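Local atomic coordinates of PROBABLE CHAIN-FATTY-ACID-CoA LIGASE FADD13 (Mycobacterium tuberculosis, PDB entry 3T5B), a protein that belongs to the AMP-binding enzyme family of the ANL clan and is built as a mixed alpha-beta fold around several beta sheets. Residues Met1-Trp6 against Val151-Asp156; Arg56-Met61 against Val82-Arg87; Leu70-Ala75 against Thr213-Ser218; His170-Val175 against Lys360-Arg365. All coordinates share one frame; numbering follows the deposited sequence.

Interaction 1. Residues Met1-Trp6 against Val151-Asp156; sequences MKNIGW and VECGGD
The indole of Trp-6 carries Cys-153 O over one face, 3.8 Å above the ring plane and offset toward the rim. Asn-3 CB comes down on that same face. At the ring edge, in plane, a water accepts from Trp-6 NE1 and donates to Val-151 O, bridging the two segments; Val-151 O itself sits 3.5 Å from Trp-6 CZ2. All this surrounds the N-cap of helix 4-14. Asn-3 is the cap: its CG lies opposite the backbone N (chi1 -177°), which lets OD1 turn back to accept from Trp-6 N, 3.2 Å away and above the carbonyl plane, with a weak bond from Gly-5 N beside it. Asn-3 ND2 donates to Cys-153 O at 2.7 Å, the oxygen lying in the amide plane, so one side chain starts the helix and holds segment 151-156, its rotation fixed from both ends. Cys-153 O thus meets an N-H and an aromatic face together. Further out, Gly-155 N gives a nearly straight bond to Lys-2 O (2.8 Å, 175° at the hydrogen). Helix 178-191 backs the contact, His-178 ND1 pairing with Ile-4 N. Beyond Gly-154, the extended start of the Met-1 side chain places its CG 3.2 Å from Gly-155 N.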
loop_
_atom_site.group_PDB
_atom_site.type_symbol
_atom_site.label_atom_id
_atom_site.label_comp_id
_atom_site.label_asym_id
_atom_site.label_seq_id
_atom_site.Cartn_x
_atom_site.Cartn_y
_atom_site.Cartn_z
ATOM N N MET A 1 -9.469 -15.274 -13.983
ATOM C CA MET A 1 -9.632 -13.937 -13.359
ATOM C C MET A 1 -9.089 -14.009 -11.937
ATOM O O MET A 1 -9.351 -14.970 -11.217
ATOM C CB MET A 1 -11.119 -13.584 -13.355
ATOM C CG MET A 1 -11.501 -12.256 -12.755
ATOM S SD MET A 1 -13.296 -12.052 -12.873
ATOM C CE MET A 1 -13.822 -13.110 -11.536
ATOM N N LYS A 2 -8.316 -13.003 -11.545
ATOM C CA LYS A 2 -7.749 -12.955 -10.200
ATOM C C LYS A 2 -8.651 -12.111 -9.297
ATOM O O LYS A 2 -9.319 -11.187 -9.758
ATOM C CB LYS A 2 -6.338 -12.348 -10.227
ATOM C CG LYS A 2 -5.282 -13.170 -10.962
ATOM C CD LYS A 2 -5.193 -14.607 -10.427
ATOM C CE LYS A 2 -4.027 -15.384 -11.057
ATOM N NZ LYS A 2 -4.055 -15.384 -12.559
ATOM N N ASN A 3 -8.686 -12.435 -8.014
ATOM C CA ASN A 3 -9.497 -11.673 -7.074
ATOM C C ASN A 3 -8.721 -11.583 -5.773
ATOM O O ASN A 3 -8.354 -12.601 -5.181
ATOM C CB ASN A 3 -10.847 -12.358 -6.831
ATOM C CG ASN A 3 -11.752 -11.558 -5.903
ATOM O OD1 ASN A 3 -11.357 -11.186 -4.794
ATOM N ND2 ASN A 3 -12.978 -11.298 -6.351
ATOM N N ILE A 4 -8.468 -10.359 -5.333
ATOM C CA ILE A 4 -7.721 -10.149 -4.107
ATOM C C ILE A 4 -8.426 -10.801 -2.916
ATOM O O ILE A 4 -7.774 -11.384 -2.052
ATOM C CB ILE A 4 -7.484 -8.632 -3.887
ATOM C CG1 ILE A 4 -6.571 -8.101 -5.000
ATOM C CG2 ILE A 4 -6.858 -8.368 -2.545
ATOM C CD1 ILE A 4 -5.252 -8.863 -5.154
ATOM N N GLY A 5 -9.753 -10.730 -2.882
ATOM C CA GLY A 5 -10.491 -11.345 -1.791
ATOM C C GLY A 5 -10.314 -12.859 -1.730
ATOM O O GLY A 5 -10.012 -13.412 -0.669
ATOM N N TRP A 6 -10.495 -13.528 -2.868
ATOM C CA TRP A 6 -10.353 -14.984 -2.938
ATOM C C TRP A 6 -8.939 -15.438 -2.591
ATOM O O TRP A 6 -8.730 -16.561 -2.136
ATOM C CB TRP A 6 -10.699 -15.505 -4.337
ATOM C CG TRP A 6 -12.074 -15.160 -4.823
ATOM C CD1 TRP A 6 -13.111 -14.657 -4.089
ATOM C CD2 TRP A 6 -12.559 -15.293 -6.163
ATOM N NE1 TRP A 6 -14.211 -14.466 -4.891
ATOM C CE2 TRP A 6 -13.899 -14.849 -6.168
ATOM C CE3 TRP A 6 -11.990 -15.746 -7.359
ATOM C CZ2 TRP A 6 -14.679 -14.842 -7.327
ATOM C CZ3 TRP A 6 -12.768 -15.738 -8.516
ATOM C CH2 TRP A 6 -14.098 -15.287 -8.488
ATOM N N VAL A 151 -19.655 -13.935 -5.012
ATOM C CA VAL A 151 -19.805 -12.880 -6.007
ATOM C C VAL A 151 -18.772 -13.027 -7.115
ATOM O O VAL A 151 -17.576 -13.002 -6.859
ATOM C CB VAL A 151 -19.661 -11.474 -5.355
ATOM C CG1 VAL A 151 -19.998 -10.378 -6.365
ATOM C CG2 VAL A 151 -20.572 -11.377 -4.141
ATOM N N GLU A 152 -19.248 -13.197 -8.343
ATOM C CA GLU A 152 -18.378 -13.350 -9.509
ATOM C C GLU A 152 -17.804 -11.975 -9.863
ATOM O O GLU A 152 -18.463 -11.174 -10.530
ATOM C CB GLU A 152 -19.201 -13.904 -10.677
ATOM C CG GLU A 152 -18.404 -14.354 -11.894
ATOM C CD GLU A 152 -17.664 -13.217 -12.583
ATOM O OE1 GLU A 152 -18.287 -12.167 -12.873
ATOM O OE2 GLU A 152 -16.452 -13.383 -12.842
ATOM N N CYS A 153 -16.583 -11.701 -9.415
ATOM C CA CYS A 153 -15.956 -10.406 -9.665
ATOM C C CYS A 153 -14.433 -10.475 -9.507
ATOM O O CYS A 153 -13.896 -11.405 -8.908
ATOM C CB CYS A 153 -16.514 -9.373 -8.681
ATOM S SG CYS A 153 -16.084 -9.759 -6.972
ATOM N N GLY A 154 -13.745 -9.469 -10.023
ATOM C CA GLY A 154 -12.299 -9.449 -9.935
ATOM C C GLY A 154 -11.716 -8.993 -11.255
ATOM O O GLY A 154 -12.350 -8.220 -11.978
ATOM N N GLY A 155 -10.518 -9.471 -11.576
ATOM C CA GLY A 155 -9.880 -9.082 -12.816
ATOM C C GLY A 155 -9.770 -7.573 -12.961
ATOM O O GLY A 155 -9.129 -6.902 -12.153
ATOM N N ASP A 156 -10.414 -7.040 -13.990
ATOM C CA ASP A 156 -10.383 -5.608 -14.269
ATOM C C ASP A 156 -11.383 -4.769 -13.459
ATOM O O ASP A 156 -11.437 -3.548 -13.617
ATOM C CB ASP A 156 -10.608 -5.372 -15.765
ATOM C CG ASP A 156 -9.997 -4.074 -16.247
ATOM O OD1 ASP A 156 -10.753 -3.185 -16.699
ATOM O OD2 ASP A 156 -8.754 -3.939 -16.170
HETATM O O HOH W 1 -16.312 -13.234 -4.124
#

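Interaction 2. Residues Arg56-Met61 against Val82-Arg87; sequences RVALLM and VPINTR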
loop_
_atom_site.group_PDB
_atom_site.type_symbol
_atom_site.label_atom_id
_atom_site.label_comp_id
_atom_site.label_asym_id
_atom_site.label_seq_id
_atom_site.Cartn_x
_atom_site.Cartn_y
_atom_site.Cartn_z
ATOM N N ARG A 56 -18.356 2.454 -3.749
ATOM C CA ARG A 56 -17.171 2.859 -3.009
ATOM C C ARG A 56 -17.459 3.001 -1.523
ATOM O O ARG A 56 -18.502 3.530 -1.126
ATOM C CB ARG A 56 -16.617 4.190 -3.542
ATOM C CG ARG A 56 -15.794 4.082 -4.831
ATOM C CD ARG A 56 -16.682 3.837 -6.029
ATOM N NE ARG A 56 -17.514 4.999 -6.321
ATOM C CZ ARG A 56 -18.606 4.965 -7.082
ATOM N NH1 ARG A 56 -19.000 3.817 -7.625
ATOM N NH2 ARG A 56 -19.304 6.076 -7.298
ATOM N N VAL A 57 -16.519 2.507 -0.719
ATOM C CA VAL A 57 -16.572 2.561 0.738
ATOM C C VAL A 57 -15.301 3.274 1.169
ATOM O O VAL A 57 -14.211 2.823 0.852
ATOM C CB VAL A 57 -16.533 1.160 1.362
ATOM C CG1 VAL A 57 -16.434 1.276 2.873
ATOM C CG2 VAL A 57 -17.769 0.380 0.975
ATOM N N ALA A 58 -15.429 4.378 1.889
ATOM C CA ALA A 58 -14.252 5.115 2.331
ATOM C C ALA A 58 -13.752 4.633 3.693
ATOM O O ALA A 58 -14.548 4.315 4.566
ATOM C CB ALA A 58 -14.569 6.605 2.382
ATOM N N LEU A 59 -12.432 4.570 3.859
ATOM C CA LEU A 59 -11.820 4.148 5.118
ATOM C C LEU A 59 -10.915 5.267 5.663
ATOM O O LEU A 59 -9.894 5.606 5.065
ATOM C CB LEU A 59 -11.004 2.865 4.914
ATOM C CG LEU A 59 -11.736 1.717 4.212
ATOM C CD1 LEU A 59 -10.813 0.516 4.057
ATOM C CD2 LEU A 59 -12.975 1.340 5.010
ATOM N N LEU A 60 -11.314 5.840 6.797
ATOM C CA LEU A 60 -10.583 6.926 7.458
ATOM C C LEU A 60 -10.272 6.407 8.856
ATOM O O LEU A 60 -11.037 6.647 9.795
ATOM C CB LEU A 60 -11.479 8.166 7.574
ATOM C CG LEU A 60 -11.053 9.508 6.979
ATOM C CD1 LEU A 60 -12.137 10.539 7.267
ATOM C CD2 LEU A 60 -9.729 9.955 7.562
ATOM N N MET A 61 -9.156 5.708 9.010
ATOM C CA MET A 61 -8.851 5.139 10.306
ATOM C C MET A 61 -7.388 4.794 10.525
ATOM O O MET A 61 -6.585 4.814 9.586
ATOM C CB MET A 61 -9.684 3.876 10.484
ATOM C CG MET A 61 -9.336 2.805 9.476
ATOM S SD MET A 61 -10.484 1.440 9.534
ATOM C CE MET A 61 -11.704 2.052 8.415
ATOM N N VAL A 82 -11.759 3.180 -0.646
ATOM C CA VAL A 82 -11.157 4.491 -0.844
ATOM C C VAL A 82 -10.500 4.908 0.472
ATOM O O VAL A 82 -11.102 5.601 1.296
ATOM C CB VAL A 82 -12.225 5.546 -1.235
ATOM C CG1 VAL A 82 -11.553 6.891 -1.509
ATOM C CG2 VAL A 82 -13.019 5.066 -2.451
ATOM N N PRO A 83 -9.260 4.455 0.696
ATOM C CA PRO A 83 -8.507 4.775 1.912
ATOM C C PRO A 83 -8.087 6.231 1.915
ATOM O O PRO A 83 -7.570 6.732 0.922
ATOM C CB PRO A 83 -7.317 3.822 1.845
ATOM C CG PRO A 83 -7.127 3.623 0.391
ATOM C CD PRO A 83 -8.531 3.476 -0.127
ATOM N N ILE A 84 -8.305 6.912 3.031
ATOM C CA ILE A 84 -7.957 8.321 3.098
ATOM C C ILE A 84 -6.963 8.691 4.185
ATOM O O ILE A 84 -6.919 8.086 5.265
ATOM C CB ILE A 84 -9.219 9.177 3.267
ATOM C CG1 ILE A 84 -10.202 8.855 2.141
ATOM C CG2 ILE A 84 -8.863 10.647 3.219
ATOM C CD1 ILE A 84 -11.519 9.548 2.263
ATOM N N ASN A 85 -6.150 9.692 3.871
ATOM C CA ASN A 85 -5.155 10.196 4.796
ATOM C C ASN A 85 -5.917 10.731 6.006
ATOM O O ASN A 85 -6.869 11.497 5.859
ATOM C CB ASN A 85 -4.367 11.329 4.136
ATOM C CG ASN A 85 -3.093 11.676 4.886
ATOM O OD1 ASN A 85 -3.095 11.825 6.109
ATOM N ND2 ASN A 85 -1.994 11.818 4.146
ATOM N N THR A 86 -5.505 10.322 7.197
ATOM C CA THR A 86 -6.155 10.771 8.415
ATOM C C THR A 86 -5.524 12.062 8.922
ATOM O O THR A 86 -5.840 12.529 10.016
ATOM C CB THR A 86 -6.035 9.707 9.521
ATOM O OG1 THR A 86 -4.659 9.337 9.677
ATOM C CG2 THR A 86 -6.863 8.480 9.175
ATOM N N ARG A 87 -4.636 12.641 8.122
ATOM C CA ARG A 87 -3.951 13.866 8.520
ATOM C C ARG A 87 -4.518 15.115 7.857
ATOM O O ARG A 87 -4.275 16.232 8.319
ATOM C CB ARG A 87 -2.459 13.764 8.197
ATOM C CG ARG A 87 -1.772 12.529 8.756
ATOM C CD ARG A 87 -1.404 12.684 10.220
ATOM N NE ARG A 87 -2.524 13.149 11.028
ATOM C CZ ARG A 87 -2.510 13.205 12.356
ATOM N NH1 ARG A 87 -1.429 12.817 13.023
ATOM N NH2 ARG A 87 -3.571 13.652 13.016
HETATM O O HOH W 2 -7.254 5.645 6.609
#
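Leu-59 O is gripped by the N-H of Ile-84 at 2.9 Å, and Pro-83 CA adds a longer C-H contact. A water lies near the same oxygen; it accepts from Met-61 N and donates to Ile-84 O at 2.8 Å, bridging the two strands where they begin to part. It has more acceptors within reach than protons, so it cannot serve them all at once. Upstream, Val-82 N donates to Val-57 O and Val-82 O accepts from Leu-59 N at 3.1 Å, the donor standing well above the carbonyl plane. Ala-58 pairs with Val-82 on one face of the sheet, Leu-59 with Pro-83 on the other. On the Val-82 face, CG2 of Val-82, opposite its carbonyl carbon, reaches across to Arg-56 CG at 3.8 Å, while Ile-84 CD1 approaches Ala-58 CB and helix 90-100 packs over them. The guanidinium of Arg-56 leads off to Ser-100 O. Past the last pair, Leu-60 CD2 and Thr-86 CG2 touch at 3.6 Å, their side chains sliding past each other in opposite directions. Asn-85 OD1 takes Arg-87 N in an Asx turn as the chain leaves. Helix 65-77 joins the two neighbouring parallel strands, a beta-alpha-beta crossover at the edge of a four-stranded sheet.

Interaction 3. Residues Leu70-Ala75 against Thr213-Ser218; sequences LFYGAA and TTVIFS
Ile-216 CD1 is the bump that enters the notch between two rings of the other helix: it comes 3.4 Å from Phe-71 CE1 and 3.8 Å from Tyr-72 CE1. The walls of this notch are braced against each other, because Phe-71 CE1 stands 3.8 Å above the centre of the Tyr-72 ring. Both side-chain torsions of Ile-216 are near -60° (chi1 -62°, chi2 -57°), and the double bend swings the terminal methyl out toward the rings. Val-215 supplies the second bump. Its CG1 meets the edge of the Phe-71 ring, in plane and 3.7 Å from CZ, the two side chains coming from opposite directions; Tyr-72 CE2 lies a little farther off, at 4.1 Å from the same methyl. Tyr-72 and Ile-216, by contrast, slide past one another. Segments 70-75 and 213-218 cross at -69° with their axes 12.3 Å apart, too wide for backbones to meet, so long side chains span the gap. Helix 65-77 belongs to the crossover of the four-stranded parallel sheet, and helix 209-221 leads into strand 224-227 of the eight-stranded mixed sheet; their packing lies in the buried seam between these two alpha-beta layers. Helix 4-14 closes part of it, with Ile-4 against both Tyr-72 and Ile-216, and Phe-160 makes an edge-to-face stack with Phe-71. Polar atoms come in at the phenol end: a water sits 3.0 Å from Tyr-72 OH and donates to Val-215 O, linking the ring's far end to the opposing helix backbone.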
loop_
_atom_site.group_PDB
_atom_site.type_symbol
_atom_site.label_atom_id
_atom_site.label_comp_id
_atom_site.label_asym_id
_atom_site.label_seq_id
_atom_site.Cartn_x
_atom_site.Cartn_y
_atom_site.Cartn_z
ATOM N N LEU A 70 -11.502 -4.996 6.040
ATOM C CA LEU A 70 -12.547 -4.214 5.388
ATOM C C LEU A 70 -12.319 -4.165 3.875
ATOM O O LEU A 70 -13.246 -4.404 3.107
ATOM C CB LEU A 70 -12.604 -2.792 5.961
ATOM C CG LEU A 70 -13.460 -2.681 7.226
ATOM C CD1 LEU A 70 -13.209 -1.347 7.926
ATOM C CD2 LEU A 70 -14.934 -2.861 6.852
ATOM N N PHE A 71 -11.097 -3.870 3.434
ATOM C CA PHE A 71 -10.888 -3.837 1.999
ATOM C C PHE A 71 -10.870 -5.262 1.441
ATOM O O PHE A 71 -11.227 -5.473 0.283
ATOM C CB PHE A 71 -9.636 -3.029 1.626
ATOM C CG PHE A 71 -8.340 -3.696 1.939
ATOM C CD1 PHE A 71 -7.902 -4.785 1.198
ATOM C CD2 PHE A 71 -7.515 -3.192 2.942
ATOM C CE1 PHE A 71 -6.655 -5.362 1.444
ATOM C CE2 PHE A 71 -6.265 -3.759 3.198
ATOM C CZ PHE A 71 -5.834 -4.846 2.446
ATOM N N TYR A 72 -10.490 -6.242 2.266
ATOM C CA TYR A 72 -10.515 -7.638 1.821
ATOM C C TYR A 72 -11.972 -8.057 1.614
ATOM O O TYR A 72 -12.303 -8.714 0.632
ATOM C CB TYR A 72 -9.859 -8.564 2.848
ATOM C CG TYR A 72 -8.386 -8.765 2.620
ATOM C CD1 TYR A 72 -7.905 -9.137 1.372
ATOM C CD2 TYR A 72 -7.471 -8.602 3.659
ATOM C CE1 TYR A 72 -6.547 -9.344 1.160
ATOM C CE2 TYR A 72 -6.117 -8.804 3.464
ATOM C CZ TYR A 72 -5.659 -9.173 2.209
ATOM O OH TYR A 72 -4.315 -9.348 2.004
ATOM N N GLY A 73 -12.835 -7.675 2.556
ATOM C CA GLY A 73 -14.254 -7.977 2.439
ATOM C C GLY A 73 -14.830 -7.229 1.241
ATOM O O GLY A 73 -15.671 -7.762 0.513
ATOM N N ALA A 74 -14.382 -5.989 1.037
ATOM C CA ALA A 74 -14.829 -5.175 -0.100
ATOM C C ALA A 74 -14.423 -5.879 -1.403
ATOM O O ALA A 74 -15.197 -5.946 -2.360
ATOM C CB ALA A 74 -14.187 -3.779 -0.039
ATOM N N ALA A 75 -13.195 -6.395 -1.413
ATOM C CA ALA A 75 -12.639 -7.124 -2.547
ATOM C C ALA A 75 -13.511 -8.319 -2.919
ATOM O O ALA A 75 -13.765 -8.565 -4.094
ATOM C CB ALA A 75 -11.233 -7.605 -2.204
ATOM N N THR A 213 -0.163 -2.601 -0.784
ATOM C CA THR A 213 0.333 -3.738 -1.551
ATOM C C THR A 213 1.218 -4.639 -0.692
ATOM O O THR A 213 1.395 -5.811 -0.999
ATOM C CB THR A 213 1.090 -3.275 -2.808
ATOM O OG1 THR A 213 2.258 -2.550 -2.424
ATOM C CG2 THR A 213 0.208 -2.366 -3.644
ATOM N N THR A 214 1.763 -4.094 0.391
ATOM C CA THR A 214 2.591 -4.882 1.297
ATOM C C THR A 214 1.678 -5.897 1.995
ATOM O O THR A 214 2.012 -7.083 2.113
ATOM C CB THR A 214 3.243 -3.987 2.362
ATOM O OG1 THR A 214 4.186 -3.109 1.736
ATOM C CG2 THR A 214 3.943 -4.829 3.415
ATOM N N VAL A 215 0.528 -5.403 2.455
ATOM C CA VAL A 215 -0.473 -6.219 3.130
ATOM C C VAL A 215 -0.899 -7.311 2.171
ATOM O O VAL A 215 -0.961 -8.497 2.528
ATOM C CB VAL A 215 -1.740 -5.392 3.490
ATOM C CG1 VAL A 215 -2.855 -6.314 3.979
ATOM C CG2 VAL A 215 -1.406 -4.356 4.554
ATOM N N ILE A 216 -1.191 -6.893 0.948
ATOM C CA ILE A 216 -1.624 -7.814 -0.077
ATOM C C ILE A 216 -0.587 -8.887 -0.362
ATOM O O ILE A 216 -0.913 -10.075 -0.339
ATOM C CB ILE A 216 -1.964 -7.080 -1.394
ATOM C CG1 ILE A 216 -3.126 -6.111 -1.164
ATOM C CG2 ILE A 216 -2.346 -8.084 -2.479
ATOM C CD1 ILE A 216 -4.359 -6.764 -0.625
ATOM N N PHE A 217 0.659 -8.499 -0.620
ATOM C CA PHE A 217 1.637 -9.526 -0.930
ATOM C C PHE A 217 2.062 -10.297 0.302
ATOM O O PHE A 217 2.684 -11.350 0.198
ATOM C CB PHE A 217 2.826 -8.962 -1.745
ATOM C CG PHE A 217 3.941 -8.359 -0.935
ATOM C CD1 PHE A 217 4.825 -9.160 -0.229
ATOM C CD2 PHE A 217 4.168 -6.990 -0.967
ATOM C CE1 PHE A 217 5.928 -8.612 0.426
ATOM C CE2 PHE A 217 5.268 -6.426 -0.316
ATOM C CZ PHE A 217 6.150 -7.240 0.381
ATOM N N SER A 218 1.696 -9.789 1.474
ATOM C CA SER A 218 2.008 -10.511 2.694
ATOM C C SER A 218 1.081 -11.713 2.672
ATOM O O SER A 218 1.473 -12.823 3.006
ATOM C CB SER A 218 1.718 -9.660 3.926
ATOM O OG SER A 218 2.766 -8.741 4.151
HETATM O O HOH W 3 -2.791 -9.754 4.568
#

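Interaction 4. Residues His170-Val175 against Lys360-Arg365; sequences HPKGVV and KEYWNR
Lys-172 folds over the ring of Tyr-362: its CG lies 3.3 Å from CD1, and a chain bent at every torsion after the first carries NZ above the face, 4.5 Å from the ring centroid and 13° off the normal, a cation-pi contact. Tyr-362 OH bonds to Glu-305. On another side, Lys-172 CD meets the edge of the Arg-365 guanidinium. That group donates from NH1 to Pro-171 O at 2.9 Å, nearly straight and in its own plane. A water 3.0 Å above the guanidinium accepts from Gly-173 N and donates to Trp-363 O. Gly-173 O takes Trp-363 N at 2.6 Å, next to the antiparallel non-hydrogen-bonded pair Val-174 and Tyr-362. CG1 of Val-175 lies at the edge of the Trp-363 indole and 3.9 Å from Trp-363 CB. Segment 170-175 ends the glycine-, serine- and threonine-rich signature loop of AMP-binding enzymes and enters the middle strand of a three-stranded sheet, whose edge is strand 361-362. Arg-365 NH2 forms a salt bridge with Asp-99. Lys-172 NZ and Arg-365 NH1 stay 5.8 Å apart, and with Asp-99 balancing the arginine and the Tyr-362 face taking up the lysine, any repulsion between them is probably eased.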
loop_
_atom_site.group_PDB
_atom_site.type_symbol
_atom_site.label_atom_id
_atom_site.label_comp_id
_atom_site.label_asym_id
_atom_site.label_seq_id
_atom_site.Cartn_x
_atom_site.Cartn_y
_atom_site.Cartn_z
ATOM N N HIS A 170 -6.699 20.092 -7.894
ATOM C CA HIS A 170 -7.367 19.211 -6.948
ATOM C C HIS A 170 -6.712 17.836 -6.964
ATOM O O HIS A 170 -6.006 17.484 -7.913
ATOM C CB HIS A 170 -8.854 19.075 -7.295
ATOM C CG HIS A 170 -9.726 20.049 -6.570
ATOM N ND1 HIS A 170 -9.734 20.153 -5.196
ATOM C CD2 HIS A 170 -10.597 20.980 -7.025
ATOM C CE1 HIS A 170 -10.570 21.110 -4.834
ATOM N NE2 HIS A 170 -11.106 21.628 -5.925
ATOM N N PRO A 171 -6.922 17.049 -5.897
ATOM C CA PRO A 171 -6.345 15.708 -5.815
ATOM C C PRO A 171 -6.906 14.862 -6.947
ATOM O O PRO A 171 -8.020 15.090 -7.412
ATOM C CB PRO A 171 -6.804 15.219 -4.443
ATOM C CG PRO A 171 -6.887 16.492 -3.652
ATOM C CD PRO A 171 -7.579 17.408 -4.630
ATOM N N LYS A 172 -6.125 13.886 -7.380
ATOM C CA LYS A 172 -6.516 12.992 -8.463
ATOM C C LYS A 172 -6.697 11.591 -7.867
ATOM O O LYS A 172 -5.837 11.125 -7.120
ATOM C CB LYS A 172 -5.396 12.969 -9.509
ATOM C CG LYS A 172 -5.820 12.677 -10.933
ATOM C CD LYS A 172 -6.111 13.956 -11.698
ATOM C CE LYS A 172 -4.937 14.910 -11.621
ATOM N NZ LYS A 172 -3.647 14.177 -11.746
ATOM N N GLY A 173 -7.802 10.924 -8.185
ATOM C CA GLY A 173 -8.023 9.582 -7.667
ATOM C C GLY A 173 -7.475 8.484 -8.580
ATOM O O GLY A 173 -7.945 8.325 -9.704
ATOM N N VAL A 174 -6.477 7.736 -8.110
ATOM C CA VAL A 174 -5.879 6.651 -8.893
ATOM C C VAL A 174 -6.716 5.383 -8.735
ATOM O O VAL A 174 -6.825 4.846 -7.628
ATOM C CB VAL A 174 -4.442 6.311 -8.410
ATOM C CG1 VAL A 174 -3.819 5.263 -9.334
ATOM C CG2 VAL A 174 -3.579 7.567 -8.369
ATOM N N VAL A 175 -7.309 4.894 -9.820
ATOM C CA VAL A 175 -8.106 3.678 -9.703
ATOM C C VAL A 175 -7.263 2.430 -9.990
ATOM O O VAL A 175 -6.589 2.343 -11.020
ATOM C CB VAL A 175 -9.353 3.688 -10.649
ATOM C CG1 VAL A 175 -9.794 5.127 -10.925
ATOM C CG2 VAL A 175 -9.064 2.946 -11.929
ATOM N N LYS A 360 -5.802 1.816 -13.945
ATOM C CA LYS A 360 -6.696 1.664 -15.080
ATOM C C LYS A 360 -7.015 3.057 -15.635
ATOM O O LYS A 360 -7.093 3.265 -16.849
ATOM C CB LYS A 360 -7.995 0.994 -14.642
ATOM C CG LYS A 360 -9.093 1.035 -15.692
ATOM C CD LYS A 360 -10.480 0.816 -15.087
ATOM C CE LYS A 360 -10.710 -0.619 -14.658
ATOM N NZ LYS A 360 -12.122 -0.843 -14.187
ATOM N N GLU A 361 -7.183 4.007 -14.723
ATOM C CA GLU A 361 -7.542 5.373 -15.079
ATOM C C GLU A 361 -7.541 6.254 -13.834
ATOM O O GLU A 361 -7.479 5.764 -12.699
ATOM C CB GLU A 361 -8.961 5.387 -15.639
ATOM C CG GLU A 361 -9.955 4.807 -14.634
ATOM C CD GLU A 361 -11.388 4.799 -15.123
ATOM O OE1 GLU A 361 -11.627 4.453 -16.301
ATOM O OE2 GLU A 361 -12.286 5.120 -14.319
ATOM N N TYR A 362 -7.604 7.557 -14.051
ATOM C CA TYR A 362 -7.705 8.474 -12.938
ATOM C C TYR A 362 -9.220 8.575 -12.782
ATOM O O TYR A 362 -9.931 8.675 -13.779
ATOM C CB TYR A 362 -7.114 9.831 -13.298
ATOM C CG TYR A 362 -5.612 9.877 -13.239
ATOM C CD1 TYR A 362 -4.940 9.672 -12.035
ATOM C CD2 TYR A 362 -4.858 10.153 -14.375
ATOM C CE1 TYR A 362 -3.555 9.747 -11.961
ATOM C CE2 TYR A 362 -3.471 10.230 -14.313
ATOM C CZ TYR A 362 -2.829 10.025 -13.103
ATOM O OH TYR A 362 -1.462 10.085 -13.037
ATOM N N TRP A 363 -9.711 8.526 -11.548
ATOM C CA TRP A 363 -11.145 8.596 -11.306
ATOM C C TRP A 363 -11.775 9.869 -11.851
ATOM O O TRP A 363 -11.460 10.977 -11.419
ATOM C CB TRP A 363 -11.442 8.458 -9.809
ATOM C CG TRP A 363 -12.910 8.439 -9.478
ATOM C CD1 TRP A 363 -13.649 9.464 -8.935
ATOM C CD2 TRP A 363 -13.824 7.356 -9.687
ATOM N NE1 TRP A 363 -14.965 9.080 -8.797
ATOM C CE2 TRP A 363 -15.103 7.796 -9.246
ATOM C CE3 TRP A 363 -13.693 6.059 -10.200
ATOM C CZ2 TRP A 363 -16.243 6.977 -9.308
ATOM C CZ3 TRP A 363 -14.828 5.246 -10.261
ATOM C CH2 TRP A 363 -16.088 5.711 -9.815
ATOM N N ASN A 364 -12.668 9.687 -12.818
ATOM C CA ASN A 364 -13.375 10.787 -13.441
ATOM C C ASN A 364 -12.471 11.952 -13.842
ATOM O O ASN A 364 -12.717 13.091 -13.463
ATOM C CB ASN A 364 -14.480 11.278 -12.507
ATOM C CG ASN A 364 -15.319 12.373 -13.129
ATOM O OD1 ASN A 364 -15.619 12.338 -14.326
ATOM N ND2 ASN A 364 -15.714 13.348 -12.322
ATOM N N ARG A 365 -11.417 11.653 -14.597
ATOM C CA ARG A 365 -10.490 12.673 -15.092
ATOM C C ARG A 365 -10.065 12.215 -16.489
ATOM O O ARG A 365 -8.892 11.926 -16.721
ATOM C CB ARG A 365 -9.255 12.791 -14.196
ATOM C CG ARG A 365 -9.538 13.149 -12.738
ATOM C CD ARG A 365 -10.274 14.473 -12.623
ATOM N NE ARG A 365 -11.016 14.591 -11.364
ATOM C CZ ARG A 365 -10.449 14.759 -10.177
ATOM N NH1 ARG A 365 -9.130 14.830 -10.079
ATOM N NH2 ARG A 365 -11.190 14.859 -9.087
HETATM O O HOH W 4 -10.484 11.825 -9.195
#

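From the N terminus, the chain first closes a long loop when segment 151-156 returns to 1-6 in interaction 1. Interaction 2 is a short loop wholly within it, completed by 82-87. Interaction 3 starts inside both, at 70-75, but finds its partner only at 213-218, so it crosses each of them. Interaction 4 opens at 170-175, after interactions 1 and 2 have closed, and crosses interaction 3 before ending at 360-365. Interactions 1 and 3 touch where Ile-4 meets Tyr-72 and Ile-216 and where Gly-5 meets Ala-75, and Leu-70 reaches Met-61 of interaction 2. Asp-156 O bonds to Lys-360 NZ, linking interaction 1 to interaction 4. Arg-56 on Trp-363 ties the parallel sheet to the three-stranded one.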